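Transcriptional regulator (Vibrio vulnificus, PDB 4IVN) probably represses transcription of the nan genes for sialic acid catabolism by binding DNA, and binds the sugar phosphate ManNAc-6P. Local coordinates at residues N32-L44 and Y67-S79. Residues are numbered along the deposited sequence; the frame is centred on the assembly and turned at random.
Sequences NAHDVQFQTITDL and YSDFRMALAVDLS
Two donors from helix 67-78 converge on one backbone oxygen, Gln-39 O, in the loop that joins helices 20-36 and 41-48. Tyr-67 OH donates to Gln-39 O at 2.7 Å and Arg-71 NH1 does so at 3.1 Å, the latter with an N-H...O angle of 154°. They arrive from opposite faces of the carbonyl plane, each far out of it, so Gln-39 O is held by a donor on each face. A bend at chi3 turns the arginine tip, whose face lies against Gln-37 O.

In a CH-pi contact Ile-41 CA stands 4.0 Å from the Tyr-67 ring centroid, 20° off its normal; Arg-71 CB lies over the opposite face, and with the hydroxyl bond they limit how the ring can turn.

Among apolar contacts, Leu-74 CD2 meets Val-36 CG1 at 3.9 Å, and Leu-74 CD1 meets Ala-33 CB at 4.1 Å.

Thr-40 and Asp-43 form a capping box (Asp-43 N to Thr-40 OG1 3.1 Å, Thr-40 N to Asp-43 OD2 3.2 Å); Thr-40 OG1 also bonds His-212 O.

Arg-71 lies about 5 Å from bound ManNAc-6P, touching Pro-231 of its pocket. Within this RpiR-type helix-turn-helix domain, helix 67-78 crosses the 32-36 end of helix 20-36 at -121°; helix 52-61 packs on Ile-41 and Leu-44, and Ile-273 of the second subunit on Met-72.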
loop_
_atom_site.group_PDB
_atom_site.type_symbol
_atom_site.label_atom_id
_atom_site.label_comp_id
_atom_site.label_asym_id
_atom_site.label_seq_id
_atom_site.Cartn_x
_atom_site.Cartn_y
_atom_site.Cartn_z
ATOM N N ASN A 32 -31.261 -11.577 -1.298
ATOM C CA ASN A 32 -30.050 -11.055 -0.607
ATOM C C ASN A 32 -29.056 -10.438 -1.547
ATOM O O ASN A 32 -27.846 -10.389 -1.273
ATOM C CB ASN A 32 -29.375 -12.179 0.188
ATOM C CG ASN A 32 -30.240 -12.669 1.301
ATOM O OD1 ASN A 32 -30.393 -11.990 2.292
ATOM N ND2 ASN A 32 -30.843 -13.844 1.131
ATOM N N ALA A 33 -29.571 -10.080 -2.711
ATOM C CA ALA A 33 -28.757 -9.887 -3.903
ATOM C C ALA A 33 -27.703 -8.831 -3.708
ATOM O O ALA A 33 -26.556 -9.003 -4.157
ATOM C CB ALA A 33 -29.607 -9.568 -5.127
ATOM N N HIS A 34 -28.054 -7.742 -3.037
ATOM C CA HIS A 34 -27.053 -6.734 -2.720
ATOM C C HIS A 34 -25.868 -7.336 -1.989
ATOM O O HIS A 34 -24.691 -7.059 -2.333
ATOM C CB HIS A 34 -27.626 -5.524 -1.937
ATOM C CG HIS A 34 -26.538 -4.581 -1.414
ATOM N ND1 HIS A 34 -26.188 -3.450 -2.058
ATOM C CD2 HIS A 34 -25.668 -4.691 -0.300
ATOM C CE1 HIS A 34 -25.171 -2.850 -1.376
ATOM N NE2 HIS A 34 -24.877 -3.607 -0.298
ATOM N N ASP A 35 -26.128 -8.144 -0.963
ATOM C CA ASP A 35 -24.992 -8.713 -0.206
ATOM C C ASP A 35 -24.225 -9.868 -0.930
ATOM O O ASP A 35 -23.040 -10.088 -0.679
ATOM C CB ASP A 35 -25.402 -9.182 1.193
ATOM C CG ASP A 35 -24.193 -9.557 2.049
ATOM O OD1 ASP A 35 -23.313 -8.688 2.285
ATOM O OD2 ASP A 35 -24.072 -10.746 2.440
ATOM N N VAL A 36 -24.909 -10.579 -1.822
ATOM C CA VAL A 36 -24.316 -11.677 -2.527
ATOM C C VAL A 36 -23.094 -11.154 -3.346
ATOM O O VAL A 36 -22.149 -11.924 -3.589
ATOM C CB VAL A 36 -25.339 -12.480 -3.394
ATOM C CG1 VAL A 36 -24.635 -13.504 -4.332
ATOM C CG2 VAL A 36 -26.339 -13.226 -2.521
ATOM N N GLN A 37 -23.141 -9.899 -3.799
ATOM C CA GLN A 37 -21.991 -9.254 -4.538
ATOM C C GLN A 37 -20.680 -9.448 -3.795
ATOM O O GLN A 37 -19.585 -9.564 -4.391
ATOM C CB GLN A 37 -22.187 -7.730 -4.626
ATOM C CG GLN A 37 -23.466 -7.240 -5.226
ATOM C CD GLN A 37 -23.513 -5.713 -5.285
ATOM O OE1 GLN A 37 -23.972 -5.043 -4.355
ATOM N NE2 GLN A 37 -23.107 -5.173 -6.409
ATOM N N PHE A 38 -20.791 -9.480 -2.480
ATOM C CA PHE A 38 -19.591 -9.515 -1.634
ATOM C C PHE A 38 -19.311 -10.904 -1.076
ATOM O O PHE A 38 -18.420 -11.018 -0.249
ATOM C CB PHE A 38 -19.648 -8.451 -0.515
ATOM C CG PHE A 38 -20.088 -7.097 -1.001
ATOM C CD1 PHE A 38 -19.244 -6.303 -1.775
ATOM C CD2 PHE A 38 -21.352 -6.595 -0.661
ATOM C CE1 PHE A 38 -19.658 -5.046 -2.248
ATOM C CE2 PHE A 38 -21.770 -5.356 -1.125
ATOM C CZ PHE A 38 -20.922 -4.584 -1.940
ATOM N N GLN A 39 -20.019 -11.956 -1.572
ATOM C CA GLN A 39 -19.824 -13.305 -1.037
ATOM C C GLN A 39 -18.999 -14.096 -2.026
ATOM O O GLN A 39 -19.137 -13.883 -3.221
ATOM C CB GLN A 39 -21.185 -14.038 -0.867
ATOM C CG GLN A 39 -22.031 -13.435 0.264
ATOM C CD GLN A 39 -23.309 -14.228 0.571
ATOM O OE1 GLN A 39 -23.402 -15.424 0.287
ATOM N NE2 GLN A 39 -24.277 -13.557 1.176
ATOM N N THR A 40 -18.219 -15.013 -1.492
ATOM C CA THR A 40 -17.470 -15.979 -2.262
ATOM C C THR A 40 -18.345 -17.179 -2.572
ATOM O O THR A 40 -19.438 -17.313 -2.016
ATOM C CB THR A 40 -16.213 -16.455 -1.505
ATOM O OG1 THR A 40 -16.596 -17.241 -0.356
ATOM C CG2 THR A 40 -15.384 -15.238 -1.101
ATOM N N ILE A 41 -17.883 -18.058 -3.464
ATOM C CA ILE A 41 -18.714 -19.256 -3.737
ATOM C C ILE A 41 -18.884 -20.009 -2.422
ATOM O O ILE A 41 -19.982 -20.586 -2.160
ATOM C CB ILE A 41 -18.126 -20.120 -4.862
ATOM C CG1 ILE A 41 -19.088 -21.246 -5.212
ATOM C CG2 ILE A 41 -16.663 -20.476 -4.562
ATOM C CD1 ILE A 41 -18.646 -21.935 -6.487
ATOM N N THR A 42 -17.830 -19.949 -1.575
ATOM C CA THR A 42 -17.753 -20.722 -0.285
ATOM C C THR A 42 -18.817 -20.161 0.678
ATOM O O THR A 42 -19.556 -20.911 1.308
ATOM C CB THR A 42 -16.336 -20.703 0.376
ATOM O OG1 THR A 42 -15.325 -20.834 -0.634
ATOM C CG2 THR A 42 -16.133 -21.802 1.410
ATOM N N ASP A 43 -18.992 -18.852 0.681
ATOM C CA ASP A 43 -20.102 -18.237 1.492
ATOM C C ASP A 43 -21.479 -18.574 0.981
ATOM O O ASP A 43 -22.370 -18.943 1.765
ATOM C CB ASP A 43 -20.055 -16.697 1.411
ATOM C CG ASP A 43 -18.899 -16.100 2.202
ATOM O OD1 ASP A 43 -18.620 -16.548 3.343
ATOM O OD2 ASP A 43 -18.309 -15.126 1.679
ATOM N N LEU A 44 -21.694 -18.404 -0.321
ATOM C CA LEU A 44 -23.056 -18.663 -0.894
ATOM C C LEU A 44 -23.503 -20.103 -0.605
ATOM O O LEU A 44 -24.678 -20.355 -0.261
ATOM C CB LEU A 44 -23.038 -18.454 -2.394
ATOM C CG LEU A 44 -24.411 -18.552 -3.048
ATOM C CD1 LEU A 44 -25.438 -17.724 -2.305
ATOM C CD2 LEU A 44 -24.331 -18.153 -4.503
ATOM N N TYR A 67 -19.575 -19.147 -10.868
ATOM C CA TYR A 67 -20.026 -18.225 -9.825
ATOM C C TYR A 67 -19.469 -16.820 -10.056
ATOM O O TYR A 67 -20.196 -15.808 -9.958
ATOM C CB TYR A 67 -19.613 -18.738 -8.448
ATOM C CG TYR A 67 -19.972 -17.770 -7.396
ATOM C CD1 TYR A 67 -21.326 -17.545 -7.100
ATOM C CD2 TYR A 67 -18.990 -16.954 -6.773
ATOM C CE1 TYR A 67 -21.711 -16.595 -6.156
ATOM C CE2 TYR A 67 -19.372 -16.010 -5.801
ATOM C CZ TYR A 67 -20.740 -15.864 -5.479
ATOM O OH TYR A 67 -21.221 -14.903 -4.597
ATOM N N SER A 68 -18.157 -16.731 -10.301
ATOM C CA SER A 68 -17.565 -15.368 -10.434
ATOM C C SER A 68 -18.207 -14.578 -11.602
ATOM O O SER A 68 -18.375 -13.398 -11.502
ATOM C CB SER A 68 -16.060 -15.467 -10.615
ATOM O OG SER A 68 -15.451 -15.825 -9.348
ATOM N N ASP A 69 -18.412 -15.226 -12.757
ATOM C CA ASP A 69 -19.106 -14.620 -13.941
ATOM C C ASP A 69 -20.533 -14.125 -13.591
ATOM O O ASP A 69 -20.944 -12.985 -13.842
ATOM C CB ASP A 69 -19.240 -15.704 -15.003
ATOM C CG ASP A 69 -19.742 -15.169 -16.310
ATOM O OD1 ASP A 69 -19.500 -13.968 -16.655
ATOM O OD2 ASP A 69 -20.411 -15.945 -17.024
ATOM N N PHE A 70 -21.306 -15.035 -13.030
ATOM C CA PHE A 70 -22.621 -14.700 -12.404
ATOM C C PHE A 70 -22.551 -13.520 -11.437
ATOM O O PHE A 70 -23.359 -12.569 -11.534
ATOM C CB PHE A 70 -23.158 -15.941 -11.696
ATOM C CG PHE A 70 -24.448 -15.699 -10.966
ATOM C CD1 PHE A 70 -24.436 -15.147 -9.709
ATOM C CD2 PHE A 70 -25.675 -16.069 -11.555
ATOM C CE1 PHE A 70 -25.645 -14.899 -9.033
ATOM C CE2 PHE A 70 -26.881 -15.840 -10.901
ATOM C CZ PHE A 70 -26.851 -15.270 -9.617
ATOM N N ARG A 71 -21.588 -13.560 -10.475
ATOM C CA ARG A 71 -21.552 -12.528 -9.444
ATOM C C ARG A 71 -21.226 -11.152 -10.105
ATOM O O ARG A 71 -21.766 -10.136 -9.742
ATOM C CB ARG A 71 -20.511 -12.871 -8.399
ATOM C CG ARG A 71 -20.697 -12.066 -7.095
ATOM C CD ARG A 71 -19.562 -12.467 -6.147
ATOM N NE ARG A 71 -18.342 -11.748 -6.551
ATOM C CZ ARG A 71 -17.371 -11.313 -5.726
ATOM N NH1 ARG A 71 -17.413 -11.557 -4.421
ATOM N NH2 ARG A 71 -16.296 -10.661 -6.234
ATOM N N MET A 72 -20.318 -11.154 -11.084
ATOM C CA MET A 72 -20.018 -9.917 -11.846
ATOM C C MET A 72 -21.304 -9.365 -12.538
ATOM O O MET A 72 -21.624 -8.153 -12.419
ATOM C CB MET A 72 -18.981 -10.273 -12.940
ATOM C CG MET A 72 -18.556 -9.121 -13.873
ATOM S SD MET A 72 -17.347 -7.978 -13.061
ATOM C CE MET A 72 -18.535 -6.688 -12.707
ATOM N N ALA A 73 -22.026 -10.233 -13.282
ATOM C CA ALA A 73 -23.300 -9.750 -13.902
ATOM C C ALA A 73 -24.237 -9.243 -12.837
ATOM O O ALA A 73 -24.994 -8.245 -13.039
ATOM C CB ALA A 73 -23.987 -10.862 -14.671
ATOM N N LEU A 74 -24.252 -9.949 -11.716
ATOM C CA LEU A 74 -25.129 -9.511 -10.646
ATOM C C LEU A 74 -24.833 -8.057 -10.258
ATOM O O LEU A 74 -25.772 -7.203 -10.160
ATOM C CB LEU A 74 -25.016 -10.451 -9.436
ATOM C CG LEU A 74 -25.803 -9.980 -8.210
ATOM C CD1 LEU A 74 -27.338 -9.939 -8.510
ATOM C CD2 LEU A 74 -25.574 -10.895 -7.030
ATOM N N ALA A 75 -23.538 -7.754 -10.030
ATOM C CA ALA A 75 -23.159 -6.424 -9.505
ATOM C C ALA A 75 -23.500 -5.360 -10.564
ATOM O O ALA A 75 -23.967 -4.275 -10.248
ATOM C CB ALA A 75 -21.646 -6.384 -9.084
ATOM N N VAL A 76 -23.279 -5.694 -11.835
ATOM C CA VAL A 76 -23.562 -4.770 -12.927
ATOM C C VAL A 76 -25.073 -4.554 -13.001
ATOM O O VAL A 76 -25.506 -3.399 -13.158
ATOM C CB VAL A 76 -23.026 -5.286 -14.266
ATOM C CG1 VAL A 76 -23.500 -4.408 -15.445
ATOM C CG2 VAL A 76 -21.505 -5.315 -14.224
ATOM N N ASP A 77 -25.860 -5.637 -12.803
ATOM C CA ASP A 77 -27.325 -5.589 -12.913
ATOM C C ASP A 77 -27.876 -4.701 -11.765
ATOM O O ASP A 77 -28.739 -3.807 -11.995
ATOM C CB ASP A 77 -27.919 -7.010 -12.896
ATOM C CG ASP A 77 -29.323 -7.101 -13.510
ATOM O OD1 ASP A 77 -29.639 -6.344 -14.485
ATOM O OD2 ASP A 77 -30.115 -7.968 -13.016
ATOM N N LEU A 78 -27.346 -4.877 -10.556
ATOM C CA LEU A 78 -27.735 -4.033 -9.413
ATOM C C LEU A 78 -27.390 -2.562 -9.629
ATOM O O LEU A 78 -28.098 -1.671 -9.176
ATOM C CB LEU A 78 -27.076 -4.553 -8.135
ATOM C CG LEU A 78 -27.700 -5.840 -7.546
ATOM C CD1 LEU A 78 -26.912 -6.329 -6.351
ATOM C CD2 LEU A 78 -29.146 -5.621 -7.147
ATOM N N SER A 79 -26.249 -2.339 -10.268
ATOM C CA SER A 79 -25.655 -1.027 -10.498
ATOM C C SER A 79 -26.576 0.077 -11.013
ATOM O O SER A 79 -26.328 1.277 -10.768
ATOM C CB SER A 79 -24.563 -1.178 -11.533
ATOM O OG SER A 79 -23.376 -0.690 -10.980
#